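Side-chain contacts in uncharacterized protein aq_328 (Aquifex aeolicus, PDB 1R4V), which is of unknown function but adopts a histone fold and may take part in protein heterodimerization: residues D77-A80 / L81-N85; M121-G124 / E125-S129; I42-D46 / E47-L51; E101-G105 / V106-L110. One frame throughout, in Å; residues are numbered along the deposited sequence.

Interaction 1. Residues D77-A80 / L81-N85; sequences DFIA and LADLN
Asp83 OD2 accepts the backbone N-H of Ala80 in the shortest polar bond of this turn, 2.9 Å from Ala80 N. The bond is almost straight, 170° at the hydrogen. The donor comes in on the anti side of the carboxylate and lies 32° out of its plane. The same carboxylate has a second, stronger partner: OD1 makes a salt bridge to Arg76. Asp83 is therefore gripped at both oxygens, which should keep its carboxylate from turning and probably steadies its negative charge in a buried place. Its CG lies beside its own backbone N (chi1 -59°), and this brings the carboxylate back over the start of the turn. The backbone answers in the other direction. Asp83 N donates to Ala80 O at 3.0 Å. One step on, Leu84 N donates to Leu81 O. An apolar patch lies next to these bonds. Ile79 CG2 meets Leu84 CD2 at 3.8 Å, the two side chains crossing at about a right angle. Ile79 CG2 also rests 4.1 Å from Asp83 CB. Leu127 touches both Ile79 and Leu84 and closes the patch, and Ala67 of helix 67-73 packs on both as well. The Asp83 N to Ala80 O bond is that of a 3-10 turn following the short strand 78-79, and the Asp83 carboxylate on Ala80 N resembles the side-chain half of a capping box.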
loop_
_atom_site.group_PDB
_atom_site.type_symbol
_atom_site.label_atom_id
_atom_site.label_comp_id
_atom_site.label_asym_id
_atom_site.label_seq_id
_atom_site.Cartn_x
_atom_site.Cartn_y
_atom_site.Cartn_z
ATOM N N ASP A 77 -15.443 -18.333 -8.938
ATOM C CA ASP A 77 -15.864 -18.382 -7.555
ATOM C C ASP A 77 -14.778 -17.851 -6.605
ATOM O O ASP A 77 -14.794 -18.134 -5.419
ATOM C CB ASP A 77 -16.270 -19.815 -7.218
ATOM C CG ASP A 77 -17.206 -19.892 -6.019
ATOM O OD1 ASP A 77 -17.680 -18.824 -5.554
ATOM O OD2 ASP A 77 -17.526 -20.979 -5.472
ATOM N N PHE A 78 -13.838 -17.069 -7.125
ATOM C CA PHE A 78 -12.734 -16.482 -6.384
ATOM C C PHE A 78 -12.413 -15.150 -7.072
ATOM O O PHE A 78 -12.738 -14.950 -8.237
ATOM C CB PHE A 78 -11.476 -17.374 -6.366
ATOM C CG PHE A 78 -10.918 -17.626 -7.723
ATOM C CD1 PHE A 78 -9.988 -16.749 -8.280
ATOM C CD2 PHE A 78 -11.362 -18.703 -8.471
ATOM C CE1 PHE A 78 -9.514 -16.947 -9.542
ATOM C CE2 PHE A 78 -10.877 -18.910 -9.735
ATOM C CZ PHE A 78 -9.958 -18.040 -10.269
ATOM N N ILE A 79 -11.776 -14.240 -6.351
ATOM C CA ILE A 79 -11.321 -12.996 -6.947
ATOM C C ILE A 79 -9.928 -13.159 -7.521
ATOM O O ILE A 79 -9.017 -13.624 -6.842
ATOM C CB ILE A 79 -11.323 -11.911 -5.877
ATOM C CG1 ILE A 79 -12.771 -11.719 -5.389
ATOM C CG2 ILE A 79 -10.759 -10.594 -6.468
ATOM C CD1 ILE A 79 -12.816 -11.142 -4.043
ATOM N N ALA A 80 -9.774 -12.763 -8.777
ATOM C CA ALA A 80 -8.514 -12.724 -9.498
ATOM C C ALA A 80 -8.028 -11.281 -9.593
ATOM O O ALA A 80 -8.782 -10.326 -9.390
ATOM C CB ALA A 80 -8.679 -13.255 -10.894
ATOM N N LEU A 81 -6.756 -11.132 -9.944
ATOM C CA LEU A 81 -6.155 -9.815 -10.153
ATOM C C LEU A 81 -6.948 -8.975 -11.160
ATOM O O LEU A 81 -7.146 -7.776 -10.915
ATOM C CB LEU A 81 -4.698 -9.944 -10.612
ATOM C CG LEU A 81 -3.919 -8.649 -10.865
ATOM C CD1 LEU A 81 -3.813 -7.880 -9.578
ATOM C CD2 LEU A 81 -2.524 -8.929 -11.412
ATOM N N ALA A 82 -7.386 -9.615 -12.251
ATOM C CA ALA A 82 -8.184 -8.982 -13.323
ATOM C C ALA A 82 -9.495 -8.379 -12.836
ATOM O O ALA A 82 -10.064 -7.523 -13.518
ATOM C CB ALA A 82 -8.525 -9.998 -14.379
ATOM N N ASP A 83 -9.985 -8.851 -11.688
ATOM C CA ASP A 83 -11.237 -8.389 -11.084
ATOM C C ASP A 83 -11.071 -7.164 -10.187
ATOM O O ASP A 83 -12.050 -6.597 -9.766
ATOM C CB ASP A 83 -11.849 -9.496 -10.221
ATOM C CG ASP A 83 -12.139 -10.769 -11.005
ATOM O OD1 ASP A 83 -12.550 -10.657 -12.196
ATOM O OD2 ASP A 83 -11.998 -11.915 -10.510
ATOM N N LEU A 84 -9.854 -6.787 -9.830
ATOM C CA LEU A 84 -9.640 -5.664 -8.917
ATOM C C LEU A 84 -9.825 -4.318 -9.600
ATOM O O LEU A 84 -9.761 -4.203 -10.832
ATOM C CB LEU A 84 -8.269 -5.712 -8.271
ATOM C CG LEU A 84 -7.967 -6.911 -7.373
ATOM C CD1 LEU A 84 -6.659 -6.670 -6.642
ATOM C CD2 LEU A 84 -9.067 -7.200 -6.367
ATOM N N ASN A 85 -10.065 -3.303 -8.768
ATOM C CA ASN A 85 -10.288 -1.940 -9.202
ATOM C C ASN A 85 -8.953 -1.187 -9.369
ATOM O O ASN A 85 -8.900 -0.009 -9.053
ATOM C CB ASN A 85 -11.221 -1.262 -8.184
ATOM C CG ASN A 85 -12.077 -0.171 -8.783
ATOM O OD1 ASN A 85 -12.760 -0.392 -9.775
ATOM N ND2 ASN A 85 -12.058 1.011 -8.170
#

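Interaction 2. Residues M121-G124 / E125-S129; sequences MNVG and EDLKS
Leu127 packs back on Val123 where the short strand 122-123 turns into helix 125-128, with Gly124 between them as the N-cap residue. Here the turn lays Leu127, in the first helical turn, against Val123. Leu127 CB starts beside the carbonyl of the N-cap residue, 3.5 Å from Gly124 O, with Val123 CG1 a little farther off. Its CG stands opposite the backbone N (chi1 171°) and comes within 3.8 Å of Val123 CG1. At the tip, the CD2 branch makes the closest approach, 3.6 Å from the same methyl. One methyl of Val123 thus serves CB, CG and CD2 of the leucine in turn. Lys128 adds a looser apolar touch, its CG 4.2 Å from Val123 CG1, before its bent chain leads away. Beyond the turn, Leu127 is buried against Ile79, Leu81 and Leu84, and against Ile134 of helix 131-149. Val123 leans on Phe64, Pro117 and Tyr131. Gly124, without a side chain, has no capping hydroxyl or carboxylate to offer. Its carbonyl begins the helical bonding instead: Lys128 N donates to Gly124 O at 3.0 Å.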
loop_
_atom_site.group_PDB
_atom_site.type_symbol
_atom_site.label_atom_id
_atom_site.label_comp_id
_atom_site.label_asym_id
_atom_site.label_seq_id
_atom_site.Cartn_x
_atom_site.Cartn_y
_atom_site.Cartn_z
HETATM N N MSE A 121 -16.261 -13.553 -0.933
HETATM C CA MSE A 121 -15.650 -14.574 -1.772
HETATM C C MSE A 121 -14.190 -14.836 -1.468
HETATM O O MSE A 121 -13.472 -13.973 -0.993
HETATM C CB MSE A 121 -15.727 -14.186 -3.246
HETATM C CG MSE A 121 -17.118 -14.147 -3.799
HETATM SE SE MSE A 121 -17.113 -13.619 -5.720
HETATM C CE MSE A 121 -15.526 -14.231 -6.138
ATOM N N ASN A 122 -13.778 -16.045 -1.820
ATOM C CA ASN A 122 -12.408 -16.512 -1.804
ATOM C C ASN A 122 -11.534 -15.586 -2.636
ATOM O O ASN A 122 -11.978 -15.136 -3.686
ATOM C CB ASN A 122 -12.337 -17.907 -2.423
ATOM C CG ASN A 122 -10.957 -18.524 -2.287
ATOM O OD1 ASN A 122 -10.317 -18.360 -1.249
ATOM N ND2 ASN A 122 -10.491 -19.224 -3.324
ATOM N N VAL A 123 -10.332 -15.269 -2.161
ATOM C CA VAL A 123 -9.369 -14.539 -2.967
ATOM C C VAL A 123 -8.464 -15.617 -3.536
ATOM O O VAL A 123 -7.924 -16.437 -2.807
ATOM C CB VAL A 123 -8.571 -13.478 -2.193
ATOM C CG1 VAL A 123 -7.553 -12.826 -3.128
ATOM C CG2 VAL A 123 -9.501 -12.446 -1.593
ATOM N N GLY A 124 -8.298 -15.653 -4.852
ATOM C CA GLY A 124 -7.477 -16.698 -5.443
ATOM C C GLY A 124 -6.039 -16.667 -4.967
ATOM O O GLY A 124 -5.481 -15.591 -4.710
ATOM N N GLU A 125 -5.404 -17.831 -4.857
ATOM C CA GLU A 125 -4.027 -17.855 -4.385
ATOM C C GLU A 125 -3.046 -17.111 -5.305
ATOM O O GLU A 125 -2.081 -16.499 -4.821
ATOM C CB GLU A 125 -3.565 -19.291 -4.096
ATOM C CG GLU A 125 -4.055 -19.819 -2.747
ATOM C CD GLU A 125 -3.514 -19.056 -1.532
ATOM O OE1 GLU A 125 -2.289 -18.786 -1.436
ATOM O OE2 GLU A 125 -4.332 -18.724 -0.645
ATOM N N ASP A 126 -3.276 -17.116 -6.615
ATOM C CA ASP A 126 -2.390 -16.375 -7.515
ATOM C C ASP A 126 -2.502 -14.867 -7.263
ATOM O O ASP A 126 -1.509 -14.150 -7.349
ATOM C CB ASP A 126 -2.653 -16.717 -8.972
ATOM C CG ASP A 126 -2.174 -18.114 -9.363
ATOM O OD1 ASP A 126 -1.437 -18.813 -8.615
ATOM O OD2 ASP A 126 -2.496 -18.602 -10.468
ATOM N N LEU A 127 -3.686 -14.367 -6.923
ATOM C CA LEU A 127 -3.813 -12.971 -6.547
ATOM C C LEU A 127 -3.091 -12.734 -5.203
ATOM O O LEU A 127 -2.367 -11.751 -5.037
ATOM C CB LEU A 127 -5.272 -12.553 -6.472
ATOM C CG LEU A 127 -5.556 -11.172 -5.869
ATOM C CD1 LEU A 127 -4.729 -10.049 -6.486
ATOM C CD2 LEU A 127 -7.004 -10.837 -6.017
ATOM N N LYS A 128 -3.308 -13.609 -4.225
ATOM C CA LYS A 128 -2.657 -13.493 -2.914
ATOM C C LYS A 128 -1.161 -13.340 -3.072
ATOM O O LYS A 128 -0.531 -12.521 -2.394
ATOM C CB LYS A 128 -2.994 -14.681 -2.019
ATOM C CG LYS A 128 -4.255 -14.474 -1.190
ATOM C CD LYS A 128 -3.919 -13.778 0.145
ATOM C CE LYS A 128 -3.309 -14.740 1.169
ATOM N NZ LYS A 128 -2.328 -14.074 2.110
ATOM N N SER A 129 -0.590 -14.105 -3.994
ATOM C CA SER A 129 0.829 -14.008 -4.337
ATOM C C SER A 129 1.255 -12.658 -4.887
ATOM O O SER A 129 2.432 -12.354 -4.853
ATOM C CB SER A 129 1.200 -15.065 -5.373
ATOM O OG SER A 129 1.047 -16.341 -4.774
#

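Interaction 3. Residues I42-D46 / E47-L51; sequences IDLTD and ETIEL. With ZN (zinc ion), chain E.
Thr45 and Thr48 hold each other at the start of helix 46-62, each using its hydroxyl on the backbone of the other. Thr48 OG1 accepts from Thr45 N at 3.0 Å in a straight bond, 179° at the hydrogen. Thr45 OG1 in turn accepts from Thr48 N at 3.2 Å. In Thr48 the hydroxyl sits between the backbone N and the carbonyl carbon (chi1 53°), the position from which it can reach back to the residue before the helix. The tight side lies next to this pair. Leu44 CD1 meets Ile49 CG1 at 3.7 Å, the side chains crossing at about a right angle. Ile49 CG1 also lies 3.2 Å from Thr45 O, while Ile49 N donates to that oxygen. Phe36 packs on Leu44, and Phe29 on Ile49.

The other side is looser and wet. One water accepts from Thr48 OG1 at 2.6 Å and donates to Asp43 O. A second water bridges Thr45 OG1, at 2.7 Å, and Glu47 OE1. A valine in place of Thr48 would probably leave Thr45 N without its acceptor and the first water without its donor, weakening the start of the helix.

The Asp46 carboxylate takes no part in the box: OD2 binds a zinc ion at 2.0 Å, with Glu21 also a ligand, and OD1 makes a salt bridge to Arg25. The whole is a capping box at a helix N terminus, set beside a zinc site.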
loop_
_atom_site.group_PDB
_atom_site.type_symbol
_atom_site.label_atom_id
_atom_site.label_comp_id
_atom_site.label_asym_id
_atom_site.label_seq_id
_atom_site.Cartn_x
_atom_site.Cartn_y
_atom_site.Cartn_z
ATOM N N ILE A 42 12.029 11.268 2.476
ATOM C CA ILE A 42 10.923 11.410 3.403
ATOM C C ILE A 42 11.373 10.812 4.726
ATOM O O ILE A 42 11.713 9.634 4.802
ATOM C CB ILE A 42 9.654 10.686 2.937
ATOM C CG1 ILE A 42 9.087 11.300 1.654
ATOM C CG2 ILE A 42 8.635 10.697 4.079
ATOM C CD1 ILE A 42 8.170 10.373 0.888
ATOM N N ASP A 43 11.351 11.633 5.760
ATOM C CA ASP A 43 11.735 11.234 7.090
ATOM C C ASP A 43 10.482 10.813 7.863
ATOM O O ASP A 43 9.685 11.639 8.285
ATOM C CB ASP A 43 12.465 12.411 7.736
ATOM C CG ASP A 43 12.963 12.123 9.148
ATOM O OD1 ASP A 43 12.804 10.985 9.648
ATOM O OD2 ASP A 43 13.532 12.998 9.859
ATOM N N LEU A 44 10.310 9.508 8.062
ATOM C CA LEU A 44 9.198 8.947 8.825
ATOM C C LEU A 44 9.561 8.695 10.290
ATOM O O LEU A 44 10.730 8.513 10.609
ATOM C CB LEU A 44 8.801 7.596 8.210
ATOM C CG LEU A 44 8.400 7.496 6.746
ATOM C CD1 LEU A 44 8.303 6.026 6.304
ATOM C CD2 LEU A 44 7.086 8.226 6.539
ATOM N N THR A 45 8.550 8.678 11.155
ATOM C CA THR A 45 8.622 8.240 12.544
ATOM C C THR A 45 7.674 7.066 12.712
ATOM O O THR A 45 6.859 6.809 11.815
ATOM C CB THR A 45 8.161 9.332 13.508
ATOM O OG1 THR A 45 6.784 9.675 13.271
ATOM C CG2 THR A 45 8.905 10.633 13.267
ATOM N N ASP A 46 7.747 6.374 13.849
ATOM C CA ASP A 46 6.811 5.293 14.133
ATOM C C ASP A 46 5.367 5.789 13.979
ATOM O O ASP A 46 4.564 5.090 13.375
ATOM C CB ASP A 46 7.004 4.686 15.525
ATOM C CG ASP A 46 8.284 3.858 15.662
ATOM O OD1 ASP A 46 8.784 3.312 14.661
ATOM O OD2 ASP A 46 8.883 3.674 16.750
ATOM N N GLU A 47 5.050 6.970 14.519
ATOM C CA GLU A 47 3.723 7.574 14.424
ATOM C C GLU A 47 3.255 7.769 12.982
ATOM O O GLU A 47 2.097 7.434 12.658
ATOM C CB GLU A 47 3.680 8.938 15.115
ATOM C CG GLU A 47 2.276 9.541 15.070
ATOM C CD GLU A 47 2.127 10.853 15.814
ATOM O OE1 GLU A 47 3.072 11.684 15.849
ATOM O OE2 GLU A 47 1.023 11.031 16.365
ATOM N N THR A 48 4.120 8.321 12.123
ATOM C CA THR A 48 3.719 8.557 10.740
ATOM C C THR A 48 3.762 7.291 9.876
ATOM O O THR A 48 3.027 7.215 8.888
ATOM C CB THR A 48 4.484 9.720 10.060
ATOM O OG1 THR A 48 5.915 9.568 10.160
ATOM C CG2 THR A 48 4.109 11.052 10.736
ATOM N N ILE A 49 4.612 6.321 10.212
ATOM C CA ILE A 49 4.563 5.008 9.565
ATOM C C ILE A 49 3.226 4.338 9.835
ATOM O O ILE A 49 2.645 3.767 8.913
ATOM C CB ILE A 49 5.713 4.079 9.997
ATOM C CG1 ILE A 49 7.040 4.585 9.453
ATOM C CG2 ILE A 49 5.471 2.618 9.534
ATOM C CD1 ILE A 49 8.272 4.023 10.182
ATOM N N GLU A 50 2.727 4.393 11.067
ATOM C CA GLU A 50 1.421 3.822 11.371
ATOM C C GLU A 50 0.299 4.459 10.537
ATOM O O GLU A 50 -0.591 3.758 10.029
ATOM C CB GLU A 50 1.091 3.970 12.859
ATOM C CG GLU A 50 1.905 3.057 13.749
ATOM C CD GLU A 50 1.473 1.601 13.659
ATOM O OE1 GLU A 50 0.286 1.311 13.381
ATOM O OE2 GLU A 50 2.339 0.735 13.892
ATOM N N LEU A 51 0.335 5.785 10.420
ATOM C CA LEU A 51 -0.660 6.500 9.628
ATOM C C LEU A 51 -0.565 6.113 8.156
ATOM O O LEU A 51 -1.594 5.886 7.505
ATOM C CB LEU A 51 -0.513 8.020 9.827
ATOM C CG LEU A 51 -0.917 8.526 11.223
ATOM C CD1 LEU A 51 -0.491 9.975 11.413
ATOM C CD2 LEU A 51 -2.403 8.429 11.426
HETATM ZN ZN ZN E . 10.578 2.843 17.363
HETATM O O HOH W 1 7.216 11.816 9.738
HETATM O O HOH W 2 5.644 11.888 14.208
#

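Interaction 4. Residues E101-G105 / V106-L110; sequences EQDMG and VDELL
Glu108 has its CG beside its own backbone N (chi1 -55°) and bends at chi2 (92°), which turns its carboxylate back toward Gly105. Asp103 extends its CG opposite the backbone N (chi1 -178°) and comes from the other direction. Glu108 OE1 ends 3.2 Å from Gly105 O, two acceptors with no bond between them. It is also 4.2 Å from Asp103 OD2, a like charge. Asp103 OD2 accepts from Gly105 N at 3.0 Å, from above the carboxylate plane, in an Asx turn. Gly105 has a positive phi, and a CB there would jam against the preceding carbonyl. Gly105 is the N-cap residue, and its carbonyl takes the first helical bond, from Leu109 N at 2.8 Å. One water accepts from Met104 N and Val106 N. Another donates to Asp103 OD2 at 2.7 Å and accepts from Asp107 N, bridging the turn to the helix start. On the apolar side, the selenomethionine at Met104 lies alongside Val106, CG to CG2 3.6 Å, and Phe97 touches both. Lys31 makes a salt bridge to Asp103 OD1 and a long, weak ion pair with Glu108 OE2. With an alanine at Glu108, Lys31 would probably lose that weak partner, and a gap would probably open beside Gly105. The two acids probably tolerate each other because this lysine and the start of helix 106-113 offset their charge.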
loop_
_atom_site.group_PDB
_atom_site.type_symbol
_atom_site.label_atom_id
_atom_site.label_comp_id
_atom_site.label_asym_id
_atom_site.label_seq_id
_atom_site.Cartn_x
_atom_site.Cartn_y
_atom_site.Cartn_z
ATOM N N GLU A 101 15.343 -3.034 -6.211
ATOM C CA GLU A 101 16.162 -4.140 -5.706
ATOM C C GLU A 101 16.230 -4.176 -4.179
ATOM O O GLU A 101 16.187 -5.258 -3.584
ATOM C CB GLU A 101 17.569 -4.091 -6.319
ATOM C CG GLU A 101 17.519 -4.062 -7.844
ATOM C CD GLU A 101 18.698 -4.723 -8.545
ATOM O OE1 GLU A 101 19.794 -4.841 -7.947
ATOM O OE2 GLU A 101 18.513 -5.131 -9.720
ATOM N N GLN A 102 16.316 -3.000 -3.559
ATOM C CA GLN A 102 16.359 -2.877 -2.103
ATOM C C GLN A 102 15.085 -3.373 -1.440
ATOM O O GLN A 102 13.975 -3.120 -1.915
ATOM C CB GLN A 102 16.590 -1.427 -1.684
ATOM C CG GLN A 102 16.633 -1.196 -0.157
ATOM C CD GLN A 102 17.311 0.112 0.217
ATOM O OE1 GLN A 102 18.138 0.603 -0.548
ATOM N NE2 GLN A 102 16.966 0.681 1.375
ATOM N N ASP A 103 15.263 -4.078 -0.334
ATOM C CA ASP A 103 14.163 -4.556 0.465
ATOM C C ASP A 103 13.688 -3.380 1.329
ATOM O O ASP A 103 14.462 -2.890 2.149
ATOM C CB ASP A 103 14.674 -5.701 1.314
ATOM C CG ASP A 103 13.610 -6.321 2.171
ATOM O OD1 ASP A 103 14.006 -7.224 2.941
ATOM O OD2 ASP A 103 12.399 -5.996 2.165
HETATM N N MSE A 104 12.443 -2.928 1.156
HETATM C CA MSE A 104 11.891 -1.852 2.005
HETATM C C MSE A 104 10.897 -2.357 3.044
HETATM O O MSE A 104 10.159 -1.579 3.643
HETATM C CB MSE A 104 11.300 -0.730 1.165
HETATM C CG MSE A 104 10.054 -1.103 0.389
HETATM SE SE MSE A 104 9.210 0.369 -0.651
HETATM C CE MSE A 104 10.366 0.366 -2.221
ATOM N N GLY A 105 10.892 -3.661 3.275
ATOM C CA GLY A 105 10.141 -4.294 4.351
ATOM C C GLY A 105 8.739 -4.728 3.953
ATOM O O GLY A 105 7.943 -5.054 4.821
ATOM N N VAL A 106 8.429 -4.748 2.663
ATOM C CA VAL A 106 7.044 -4.957 2.213
ATOM C C VAL A 106 6.463 -6.275 2.704
ATOM O O VAL A 106 5.316 -6.308 3.145
ATOM C CB VAL A 106 6.889 -4.772 0.689
ATOM C CG1 VAL A 106 5.466 -5.068 0.239
ATOM C CG2 VAL A 106 7.229 -3.345 0.282
ATOM N N ASP A 107 7.249 -7.349 2.696
ATOM C CA ASP A 107 6.765 -8.643 3.175
ATOM C C ASP A 107 6.412 -8.628 4.645
ATOM O O ASP A 107 5.404 -9.212 5.036
ATOM C CB ASP A 107 7.765 -9.750 2.885
ATOM C CG ASP A 107 7.906 -10.005 1.405
ATOM O OD1 ASP A 107 9.055 -10.121 0.919
ATOM O OD2 ASP A 107 6.909 -10.078 0.656
ATOM N N GLU A 108 7.221 -7.941 5.452
ATOM C CA GLU A 108 6.939 -7.824 6.866
ATOM C C GLU A 108 5.775 -6.859 7.070
ATOM O O GLU A 108 4.941 -7.066 7.951
ATOM C CB GLU A 108 8.179 -7.353 7.644
ATOM C CG GLU A 108 9.424 -8.209 7.435
ATOM C CD GLU A 108 10.355 -7.746 6.309
ATOM O OE1 GLU A 108 9.911 -7.578 5.141
ATOM O OE2 GLU A 108 11.567 -7.563 6.593
ATOM N N LEU A 109 5.707 -5.804 6.267
ATOM C CA LEU A 109 4.674 -4.796 6.459
ATOM C C LEU A 109 3.300 -5.371 6.086
ATOM O O LEU A 109 2.270 -5.044 6.690
ATOM C CB LEU A 109 5.000 -3.558 5.632
ATOM C CG LEU A 109 6.266 -2.800 6.048
ATOM C CD1 LEU A 109 6.555 -1.785 4.953
ATOM C CD2 LEU A 109 6.086 -2.184 7.419
ATOM N N LEU A 110 3.290 -6.254 5.097
ATOM C CA LEU A 110 2.061 -6.929 4.678
ATOM C C LEU A 110 1.482 -7.728 5.849
ATOM O O LEU A 110 0.295 -7.636 6.144
ATOM C CB LEU A 110 2.336 -7.863 3.499
ATOM C CG LEU A 110 1.273 -7.991 2.402
ATOM C CD1 LEU A 110 1.404 -9.363 1.810
ATOM C CD2 LEU A 110 -0.181 -7.682 2.813
HETATM O O HOH W 3 10.116 -7.420 1.982
HETATM O O HOH W 4 10.395 -4.758 0.099
#

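How the interactions relate
From the N terminus, interaction 3 comes first, closing the loop between helices 29-40 and 46-62. Interaction 1 follows, turning the chain out of strand 78-79 before helix 88-98. Interaction 4 ends the next loop at the start of helix 106-113, and interaction 2 joins strand 122-123 to helix 125-128. All four are local and in series; none nests or crosses. Interactions 1 and 2 nevertheless meet in space, because strands 78-79 and 122-123 pair in parallel, with Ile79 probably bonded to Asn122 and Gly124. Interaction 3 lies on the opposite side of the chain's centre, about 30 Å from interaction 2 between centres. Interaction 4 sits between; helices 29-40 and 131-149 touch both it and interaction 3.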